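Local coordinates for Phl p 3 allergen (Phleum pratense, PDB 3FT1), which is a secreted grass-pollen allergen recognised by IgE, related to the C-terminal domain of beta-expansins, with a role in the pollen that is not firmly established, at residues P64-F69 against V78-I83; A31-R36 against N51-K56; L35-S40 against P60-F65. All blocks are in the same frame, centred on the assembly; numbering follows the deposited sequence.

Contact 1. Residues P64-F69 against V78-I83; sequences PFNFRF and VFDEVI
Phe67 and Phe79 face each other as a hydrogen-bonded pair in an antiparallel beta hairpin, strands 65-71 and 76-83, at the edge of the sheet that builds this expansin-type beta domain. Two backbone bonds tie the pair, from Phe67 N to Phe79 O (2.9 Å) and from Phe79 N to Phe67 O. At Glu81 the second strand turns a corner; past it, Val82 N reaches Phe65 O, and Phe65 N donates a hydrogen bond to Ile83 O.

The corner is also clasped by a side chain. Asn66 has CG beside its own backbone N (chi1 -44°), which sets OD1 2.7 Å from Glu81 N; the donor lies 29° out of the amide plane. The amide nitrogen ND2 has a weak bond to Arg36 O and a water that also bonds Pro64 O and Glu81 OE2. A second water links Asp80 OD1 to Asn66 OD1, weakly at the latter. Alongside, Pro64 CG lies 3.6 Å from Glu81 CD.

Apolar packing lies on both faces. On the one carrying Arg68 and Val78, Arg68 CG meets Val78 CG2 at 4.0 Å, while the guanidinium group goes on to a salt bridge with Glu34 and a cation-pi contact with Trp43. On the other, Phe67 CE2 touches Ile83 CD1 at 3.9 Å, and Val82 CB comes to the edge of the same ring. Phe69 and Phe79 meet rim to rim, their planes 81° apart, with Phe69 CE2 only 3.3 Å from Phe79 CD2.

Contact 2. Residues A31-R36 against N51-K56; sequences AEVELR and NVWEVK
Val33 sets a methyl group squarely on the indole of Trp53, joining strands 30-36 and 52-56, which are not bonded neighbours: strand 44-49 lies between them in the sheet order. The axes of 31-36 and 52-56 approach to 8.7 Å and cross at -35°, too far apart for backbone bonding, so Trp53 and other side chains bridge the gap.

The main interaction is CH-pi. Val33 CG2 sits 3.8 Å from the centroid of the Trp53 six-membered ring, almost exactly on its normal. CG1 is anti to the backbone N (chi1 176°), which leaves CG2, beside that N, as the branch over the ring. Val33 CB approaches the same face, 4.0 Å from Trp53 CE3.

A polar atom touches the rim instead. Ala31 O lies in the indole plane, 3.8 Å from Trp53 CH2. Ala31 and Glu32 form a classic beta bulge in strand 30-36, both facing Met70 on the neighbouring strand 65-71.

Further along, the packing is aliphatic. Leu35 CD2 meets Val55 CG1 at 3.9 Å, the two side chains crossing at about a right angle. Leu46, from the intervening strand, touches Leu35, Trp53 and Val55.

No hydrogen bond or salt bridge crosses the contact. Only van der Waals and CH-pi interactions act across it, consistent with its burial; the backbone pairing of strand 30-36 is made with strands 44-49 and 65-71.

Contact 3. Residues L35-S40 against P60-F65; sequences LRQHGS and PLVGPF
Gln37 reaches across to the backbone of the loop 60-65, where its OE1 accepts the N-H of Val62 at 2.8 Å, the donor tilted 30° from the amide plane. A water bonded to Pro60 O donates a second hydrogen bond to OE1 at 2.6 Å. The other end of the amide is also engaged, since NE2 binds Glu44; with partners on both its oxygen and its nitrogen, the group has its rotation fixed. Leu61 CD2 lies 3.7 Å from Gln37 NE2. Beyond CG the chain is extended, which carries the amide across to this loop. One residue on, His38 N donates to Val62 O over 2.8 Å, so Val62 is gripped at both N and O.

Around these bonds the chain reverses. Ser40 N returns to Gln37 O in a type II beta turn, with Gly39 at its third position and a positive phi of 77°. Arg36 NH1 donates to Ser40 O, at the last residue of the turn, which lies close to the guanidinium plane.

His38 swings its CG anti to the backbone N (chi1 179°), laying the imidazole alongside Pro64. Its ND1 is 3.9 Å from Pro64 CD, and a water in the ring plane bonds the same nitrogen. His38 CB presses on Gly63 O at 3.2 Å.

Deeper in, the contact is greasy. Leu35 CD1 packs on Phe65 CB at 3.5 Å, and Leu35 CD2 lies 4.3 Å from Leu61 CD2. Within the loop itself, Gly63 CA lies over one face of the Phe65 ring, toward its rim. The peptide before Pro64 is cis. The whole is a type II turn after strand 30-36 fastened to a cis-proline loop at one end of the beta domain.

All three contacts belong to a single antiparallel beta domain, and strand 30-36 or its neighbour 65-71 takes part in each. Contacts 2 and 3 start from the same part of the chain, sharing Leu35 and Arg36, with centres about 13 Å apart. Contact 2 closes before contact 1 opens, their centres about 11 Å apart. The later segment of contact 3 overlaps the start of contact 1 at Pro64 and Phe65, with centres about 9 Å apart, so contact 1 begins where contact 3 ends. The hairpin, the buried packing between strands 30-36 and 52-56, and the turn and loop at one end are thus one continuous structure, and contacts 1 and 3 also share a water.

Contact 1. Residues P64-F69 against V78-I83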
loop_
_atom_site.group_PDB
_atom_site.type_symbol
_atom_site.label_atom_id
_atom_site.label_comp_id
_atom_site.label_asym_id
_atom_site.label_seq_id
_atom_site.Cartn_x
_atom_site.Cartn_y
_atom_site.Cartn_z
ATOM N N PRO A 64 7.938 7.501 -6.195
ATOM C CA PRO A 64 7.639 6.350 -5.330
ATOM C C PRO A 64 6.347 6.535 -4.535
ATOM O O PRO A 64 5.924 7.656 -4.263
ATOM C CB PRO A 64 8.847 6.280 -4.395
ATOM C CG PRO A 64 9.487 7.617 -4.467
ATOM C CD PRO A 64 9.185 8.183 -5.814
ATOM N N PHE A 65 5.726 5.426 -4.159
ATOM C CA PHE A 65 4.391 5.471 -3.583
ATOM C C PHE A 65 4.400 5.429 -2.059
ATOM O O PHE A 65 5.139 4.663 -1.460
ATOM C CB PHE A 65 3.561 4.318 -4.148
ATOM C CG PHE A 65 3.493 4.311 -5.652
ATOM C CD1 PHE A 65 2.809 5.305 -6.326
ATOM C CD2 PHE A 65 4.129 3.325 -6.387
ATOM C CE1 PHE A 65 2.752 5.312 -7.709
ATOM C CE2 PHE A 65 4.078 3.326 -7.776
ATOM C CZ PHE A 65 3.383 4.322 -8.432
ATOM N N ASN A 66 3.559 6.262 -1.452
ATOM C CA ASN A 66 3.357 6.281 -0.005
ATOM C C ASN A 66 2.015 5.657 0.338
ATOM O O ASN A 66 1.065 5.759 -0.439
ATOM C CB ASN A 66 3.403 7.726 0.497
ATOM C CG ASN A 66 4.544 8.501 -0.114
ATOM O OD1 ASN A 66 5.706 8.275 0.222
ATOM N ND2 ASN A 66 4.224 9.400 -1.044
ATOM N N PHE A 67 1.937 5.000 1.489
ATOM C CA PHE A 67 0.716 4.312 1.897
ATOM C C PHE A 67 0.333 4.683 3.325
ATOM O O PHE A 67 1.175 4.675 4.220
ATOM C CB PHE A 67 0.889 2.792 1.779
ATOM C CG PHE A 67 1.078 2.325 0.362
ATOM C CD1 PHE A 67 -0.017 2.005 -0.421
ATOM C CD2 PHE A 67 2.343 2.263 -0.199
ATOM C CE1 PHE A 67 0.143 1.608 -1.744
ATOM C CE2 PHE A 67 2.516 1.863 -1.519
ATOM C CZ PHE A 67 1.416 1.532 -2.289
ATOM N N ARG A 68 -0.934 5.025 3.518
ATOM C CA ARG A 68 -1.455 5.296 4.858
ATOM C C ARG A 68 -2.377 4.166 5.248
ATOM O O ARG A 68 -3.307 3.827 4.503
ATOM C CB ARG A 68 -2.220 6.615 4.904
ATOM C CG ARG A 68 -2.840 6.896 6.269
ATOM C CD ARG A 68 -3.220 8.353 6.416
ATOM N NE ARG A 68 -4.386 8.690 5.608
ATOM C CZ ARG A 68 -4.900 9.915 5.522
ATOM N NH1 ARG A 68 -4.344 10.919 6.190
ATOM N NH2 ARG A 68 -5.967 10.134 4.770
ATOM N N PHE A 69 -2.104 3.580 6.412
ATOM C CA PHE A 69 -2.924 2.516 6.976
ATOM C C PHE A 69 -3.736 3.019 8.161
ATOM O O PHE A 69 -3.235 3.783 8.983
ATOM C CB PHE A 69 -2.042 1.370 7.477
ATOM C CG PHE A 69 -1.293 0.649 6.385
ATOM C CD1 PHE A 69 -1.903 -0.356 5.661
ATOM C CD2 PHE A 69 0.018 0.972 6.091
ATOM C CE1 PHE A 69 -1.226 -1.025 4.665
ATOM C CE2 PHE A 69 0.702 0.304 5.090
ATOM C CZ PHE A 69 0.072 -0.695 4.377
ATOM N N VAL A 78 1.896 5.547 8.479
ATOM C CA VAL A 78 2.232 5.914 7.111
ATOM C C VAL A 78 3.592 5.315 6.756
ATOM O O VAL A 78 4.561 5.447 7.507
ATOM C CB VAL A 78 2.250 7.436 6.911
ATOM C CG1 VAL A 78 2.742 7.775 5.509
ATOM C CG2 VAL A 78 0.854 8.012 7.122
ATOM N N PHE A 79 3.638 4.605 5.633
ATOM C CA PHE A 79 4.885 4.059 5.127
ATOM C C PHE A 79 5.244 4.826 3.866
ATOM O O PHE A 79 4.497 4.812 2.891
ATOM C CB PHE A 79 4.734 2.564 4.841
ATOM C CG PHE A 79 4.586 1.737 6.083
ATOM C CD1 PHE A 79 5.701 1.194 6.705
ATOM C CD2 PHE A 79 3.339 1.529 6.651
ATOM C CE1 PHE A 79 5.572 0.441 7.857
ATOM C CE2 PHE A 79 3.209 0.779 7.804
ATOM C CZ PHE A 79 4.323 0.241 8.409
ATOM N N ASP A 80 6.381 5.511 3.903
ATOM C CA ASP A 80 6.734 6.452 2.847
ATOM C C ASP A 80 7.662 5.859 1.795
ATOM O O ASP A 80 8.591 5.120 2.116
ATOM C CB ASP A 80 7.343 7.721 3.447
ATOM C CG ASP A 80 6.337 8.516 4.274
ATOM O OD1 ASP A 80 5.478 9.197 3.677
ATOM O OD2 ASP A 80 6.407 8.457 5.522
ATOM N N GLU A 81 7.390 6.199 0.538
ATOM C CA GLU A 81 8.208 5.782 -0.601
ATOM C C GLU A 81 8.563 4.298 -0.530
ATOM O O GLU A 81 9.727 3.906 -0.597
ATOM C CB GLU A 81 9.450 6.673 -0.724
ATOM C CG GLU A 81 9.102 8.167 -0.697
ATOM C CD GLU A 81 10.185 9.050 -1.284
ATOM O OE1 GLU A 81 11.328 8.575 -1.445
ATOM O OE2 GLU A 81 9.885 10.222 -1.591
ATOM N N VAL A 82 7.525 3.483 -0.413
ATOM C CA VAL A 82 7.674 2.042 -0.233
ATOM C C VAL A 82 7.863 1.280 -1.537
ATOM O O VAL A 82 8.579 0.281 -1.576
ATOM C CB VAL A 82 6.448 1.455 0.485
ATOM C CG1 VAL A 82 6.617 -0.056 0.642
ATOM C CG2 VAL A 82 6.282 2.112 1.831
ATOM N N ILE A 83 7.200 1.745 -2.589
ATOM C CA ILE A 83 7.251 1.100 -3.898
ATOM C C ILE A 83 7.663 2.117 -4.963
ATOM O O ILE A 83 7.115 3.224 -5.020
ATOM C CB ILE A 83 5.876 0.496 -4.261
ATOM C CG1 ILE A 83 5.434 -0.491 -3.171
ATOM C CG2 ILE A 83 5.906 -0.144 -5.648
ATOM C CD1 ILE A 83 4.099 -1.126 -3.425
HETATM O O HOH W 1 6.848 9.960 -2.726
HETATM O O HOH W 2 6.561 10.646 1.424
#

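Contact 2. Residues A31-R36 against N51-K56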
loop_
_atom_site.group_PDB
_atom_site.type_symbol
_atom_site.label_atom_id
_atom_site.label_comp_id
_atom_site.label_asym_id
_atom_site.label_seq_id
_atom_site.Cartn_x
_atom_site.Cartn_y
_atom_site.Cartn_z
ATOM N N ALA A 31 -7.983 -1.868 8.336
ATOM C CA ALA A 31 -9.312 -1.384 7.991
ATOM C C ALA A 31 -9.294 -0.624 6.665
ATOM O O ALA A 31 -10.125 -0.872 5.785
ATOM C CB ALA A 31 -9.860 -0.493 9.097
ATOM N N GLU A 32 -8.345 0.301 6.530
ATOM C CA GLU A 32 -8.253 1.150 5.343
ATOM C C GLU A 32 -6.806 1.215 4.879
ATOM O O GLU A 32 -5.891 1.218 5.694
ATOM C CB GLU A 32 -8.689 2.586 5.647
ATOM C CG GLU A 32 -10.117 2.801 6.094
ATOM C CD GLU A 32 -10.391 4.285 6.346
ATOM O OE1 GLU A 32 -9.889 5.123 5.559
ATOM O OE2 GLU A 32 -11.083 4.611 7.329
ATOM N N VAL A 33 -6.611 1.291 3.568
ATOM C CA VAL A 33 -5.305 1.580 2.992
ATOM C C VAL A 33 -5.496 2.678 1.948
ATOM O O VAL A 33 -6.393 2.585 1.114
ATOM C CB VAL A 33 -4.731 0.352 2.270
ATOM C CG1 VAL A 33 -3.408 0.700 1.589
ATOM C CG2 VAL A 33 -4.558 -0.798 3.232
ATOM N N GLU A 34 -4.655 3.709 1.988
ATOM C CA GLU A 34 -4.699 4.754 0.974
ATOM C C GLU A 34 -3.331 4.960 0.367
ATOM O O GLU A 34 -2.317 4.749 1.020
ATOM C CB GLU A 34 -5.172 6.078 1.578
ATOM C CG GLU A 34 -6.550 6.020 2.160
ATOM C CD GLU A 34 -6.715 6.992 3.303
ATOM O OE1 GLU A 34 -5.953 6.873 4.285
ATOM O OE2 GLU A 34 -7.601 7.862 3.217
ATOM N N LEU A 35 -3.324 5.383 -0.891
ATOM C CA LEU A 35 -2.099 5.695 -1.602
ATOM C C LEU A 35 -1.934 7.204 -1.748
ATOM O O LEU A 35 -2.894 7.911 -2.021
ATOM C CB LEU A 35 -2.153 5.066 -3.001
ATOM C CG LEU A 35 -1.163 5.666 -3.999
ATOM C CD1 LEU A 35 0.213 5.110 -3.708
ATOM C CD2 LEU A 35 -1.583 5.368 -5.421
ATOM N N ARG A 36 -0.717 7.695 -1.559
ATOM C CA ARG A 36 -0.397 9.056 -1.972
ATOM C C ARG A 36 0.716 8.989 -3.010
ATOM O O ARG A 36 1.819 8.505 -2.734
ATOM C CB ARG A 36 0.018 9.928 -0.781
ATOM C CG ARG A 36 0.212 11.402 -1.136
ATOM C CD ARG A 36 0.582 12.250 0.063
ATOM N NE ARG A 36 1.914 11.943 0.579
ATOM C CZ ARG A 36 3.048 12.294 -0.020
ATOM N NH1 ARG A 36 3.024 12.957 -1.168
ATOM N NH2 ARG A 36 4.212 11.978 0.525
ATOM N N ASN A 51 -8.118 -11.072 -1.295
ATOM C CA ASN A 51 -6.784 -11.232 -0.731
ATOM C C ASN A 51 -5.862 -10.069 -1.078
ATOM O O ASN A 51 -4.726 -10.016 -0.606
ATOM C CB ASN A 51 -6.148 -12.535 -1.225
ATOM C CG ASN A 51 -7.117 -13.701 -1.231
ATOM O OD1 ASN A 51 -8.083 -13.731 -0.465
ATOM N ND2 ASN A 51 -6.856 -14.679 -2.094
ATOM N N VAL A 52 -6.337 -9.154 -1.920
ATOM C CA VAL A 52 -5.494 -8.050 -2.376
ATOM C C VAL A 52 -6.212 -6.716 -2.311
ATOM O O VAL A 52 -7.419 -6.652 -2.069
ATOM C CB VAL A 52 -4.972 -8.260 -3.814
ATOM C CG1 VAL A 52 -4.262 -9.597 -3.939
ATOM C CG2 VAL A 52 -6.109 -8.133 -4.830
ATOM N N TRP A 53 -5.447 -5.652 -2.522
ATOM C CA TRP A 53 -5.966 -4.295 -2.492
ATOM C C TRP A 53 -5.597 -3.670 -3.809
ATOM O O TRP A 53 -4.507 -3.898 -4.326
ATOM C CB TRP A 53 -5.317 -3.484 -1.375
ATOM C CG TRP A 53 -5.653 -3.945 -0.005
ATOM C CD1 TRP A 53 -5.126 -5.017 0.650
ATOM C CD2 TRP A 53 -6.577 -3.330 0.904
ATOM N NE1 TRP A 53 -5.678 -5.120 1.903
ATOM C CE2 TRP A 53 -6.566 -4.092 2.086
ATOM C CE3 TRP A 53 -7.406 -2.204 0.831
ATOM C CZ2 TRP A 53 -7.358 -3.774 3.187
ATOM C CZ3 TRP A 53 -8.194 -1.887 1.931
ATOM C CH2 TRP A 53 -8.162 -2.674 3.093
ATOM N N GLU A 54 -6.494 -2.864 -4.351
ATOM C CA GLU A 54 -6.270 -2.314 -5.672
ATOM C C GLU A 54 -6.496 -0.810 -5.728
ATOM O O GLU A 54 -7.404 -0.285 -5.086
ATOM C CB GLU A 54 -7.179 -3.022 -6.668
ATOM C CG GLU A 54 -7.142 -2.443 -8.062
ATOM C CD GLU A 54 -8.124 -3.132 -8.986
ATOM O OE1 GLU A 54 -8.240 -4.369 -8.903
ATOM O OE2 GLU A 54 -8.779 -2.438 -9.789
ATOM N N VAL A 55 -5.665 -0.120 -6.505
ATOM C CA VAL A 55 -5.947 1.265 -6.862
ATOM C C VAL A 55 -5.631 1.480 -8.339
ATOM O O VAL A 55 -4.571 1.075 -8.832
ATOM C CB VAL A 55 -5.210 2.290 -5.950
ATOM C CG1 VAL A 55 -3.699 2.136 -6.047
ATOM C CG2 VAL A 55 -5.647 3.716 -6.291
ATOM N N LYS A 56 -6.582 2.081 -9.044
ATOM C CA LYS A 56 -6.453 2.338 -10.472
ATOM C C LYS A 56 -6.452 3.836 -10.685
ATOM O O LYS A 56 -7.009 4.582 -9.885
ATOM C CB LYS A 56 -7.656 1.784 -11.231
ATOM C CG LYS A 56 -7.706 0.290 -11.426
ATOM C CD LYS A 56 -9.060 -0.098 -12.023
ATOM C CE LYS A 56 -9.127 -1.574 -12.389
ATOM N NZ LYS A 56 -10.532 -2.084 -12.408
#

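Contact 3. Residues L35-S40 against P60-F65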
loop_
_atom_site.group_PDB
_atom_site.type_symbol
_atom_site.label_atom_id
_atom_site.label_comp_id
_atom_site.label_asym_id
_atom_site.label_seq_id
_atom_site.Cartn_x
_atom_site.Cartn_y
_atom_site.Cartn_z
ATOM N N LEU A 35 -3.324 5.383 -0.891
ATOM C CA LEU A 35 -2.099 5.695 -1.602
ATOM C C LEU A 35 -1.934 7.204 -1.748
ATOM O O LEU A 35 -2.894 7.911 -2.021
ATOM C CB LEU A 35 -2.153 5.066 -3.001
ATOM C CG LEU A 35 -1.163 5.666 -3.999
ATOM C CD1 LEU A 35 0.213 5.110 -3.708
ATOM C CD2 LEU A 35 -1.583 5.368 -5.421
ATOM N N ARG A 36 -0.717 7.695 -1.559
ATOM C CA ARG A 36 -0.397 9.056 -1.972
ATOM C C ARG A 36 0.716 8.989 -3.010
ATOM O O ARG A 36 1.819 8.505 -2.734
ATOM C CB ARG A 36 0.018 9.928 -0.781
ATOM C CG ARG A 36 0.212 11.402 -1.136
ATOM C CD ARG A 36 0.582 12.250 0.063
ATOM N NE ARG A 36 1.914 11.943 0.579
ATOM C CZ ARG A 36 3.048 12.294 -0.020
ATOM N NH1 ARG A 36 3.024 12.957 -1.168
ATOM N NH2 ARG A 36 4.212 11.978 0.525
ATOM N N GLN A 37 0.418 9.442 -4.223
ATOM C CA GLN A 37 1.429 9.448 -5.269
ATOM C C GLN A 37 2.491 10.490 -4.959
ATOM O O GLN A 37 2.242 11.456 -4.247
ATOM C CB GLN A 37 0.797 9.723 -6.635
ATOM C CG GLN A 37 -0.322 8.777 -6.995
ATOM C CD GLN A 37 -0.835 9.033 -8.389
ATOM O OE1 GLN A 37 -0.052 9.203 -9.319
ATOM N NE2 GLN A 37 -2.154 9.076 -8.544
ATOM N N HIS A 38 3.693 10.280 -5.480
ATOM C CA HIS A 38 4.757 11.250 -5.317
ATOM C C HIS A 38 4.340 12.578 -5.944
ATOM O O HIS A 38 3.840 12.609 -7.066
ATOM C CB HIS A 38 6.042 10.748 -5.979
ATOM C CG HIS A 38 7.188 11.703 -5.870
ATOM N ND1 HIS A 38 7.988 11.780 -4.747
ATOM C CD2 HIS A 38 7.669 12.622 -6.737
ATOM C CE1 HIS A 38 8.912 12.704 -4.932
ATOM N NE2 HIS A 38 8.741 13.232 -6.132
ATOM N N GLY A 39 4.544 13.668 -5.212
ATOM C CA GLY A 39 4.233 14.991 -5.724
ATOM C C GLY A 39 2.747 15.282 -5.695
ATOM O O GLY A 39 2.281 16.269 -6.262
ATOM N N SER A 40 1.998 14.412 -5.032
ATOM C CA SER A 40 0.569 14.608 -4.860
ATOM C C SER A 40 0.278 14.823 -3.391
ATOM O O SER A 40 1.026 14.366 -2.524
ATOM C CB SER A 40 -0.214 13.398 -5.376
ATOM O OG SER A 40 -1.556 13.433 -4.919
ATOM N N PRO A 60 -0.972 7.235 -15.727
ATOM C CA PRO A 60 0.054 6.454 -15.032
ATOM C C PRO A 60 0.295 6.975 -13.623
ATOM O O PRO A 60 0.303 8.185 -13.385
ATOM C CB PRO A 60 1.291 6.643 -15.912
ATOM C CG PRO A 60 0.728 6.896 -17.279
ATOM C CD PRO A 60 -0.518 7.699 -17.049
ATOM N N LEU A 61 0.471 6.049 -12.688
ATOM C CA LEU A 61 0.722 6.399 -11.305
ATOM C C LEU A 61 2.137 6.947 -11.164
ATOM O O LEU A 61 3.070 6.504 -11.844
ATOM C CB LEU A 61 0.509 5.173 -10.417
ATOM C CG LEU A 61 -0.912 4.608 -10.433
ATOM C CD1 LEU A 61 -0.953 3.205 -9.865
ATOM C CD2 LEU A 61 -1.848 5.521 -9.660
ATOM N N VAL A 62 2.295 7.924 -10.288
ATOM C CA VAL A 62 3.584 8.563 -10.098
ATOM C C VAL A 62 4.152 8.195 -8.731
ATOM O O VAL A 62 3.576 8.539 -7.696
ATOM C CB VAL A 62 3.461 10.089 -10.231
ATOM C CG1 VAL A 62 4.774 10.760 -9.897
ATOM C CG2 VAL A 62 2.995 10.463 -11.641
ATOM N N GLY A 63 5.277 7.482 -8.744
ATOM C CA GLY A 63 5.945 7.063 -7.528
ATOM C C GLY A 63 7.197 7.867 -7.252
ATOM O O GLY A 63 7.509 8.799 -7.992
ATOM N N PRO A 64 7.938 7.501 -6.195
ATOM C CA PRO A 64 7.639 6.350 -5.330
ATOM C C PRO A 64 6.347 6.535 -4.535
ATOM O O PRO A 64 5.924 7.656 -4.263
ATOM C CB PRO A 64 8.847 6.280 -4.395
ATOM C CG PRO A 64 9.487 7.617 -4.467
ATOM C CD PRO A 64 9.185 8.183 -5.814
ATOM N N PHE A 65 5.726 5.426 -4.159
ATOM C CA PHE A 65 4.391 5.471 -3.583
ATOM C C PHE A 65 4.400 5.429 -2.059
ATOM O O PHE A 65 5.139 4.663 -1.460
ATOM C CB PHE A 65 3.561 4.318 -4.148
ATOM C CG PHE A 65 3.493 4.311 -5.652
ATOM C CD1 PHE A 65 2.809 5.305 -6.326
ATOM C CD2 PHE A 65 4.129 3.325 -6.387
ATOM C CE1 PHE A 65 2.752 5.312 -7.709
ATOM C CE2 PHE A 65 4.078 3.326 -7.776
ATOM C CZ PHE A 65 3.383 4.322 -8.432
HETATM O O HOH W 3 -0.908 9.736 -11.698
HETATM O O HOH W 1 6.848 9.960 -2.726
#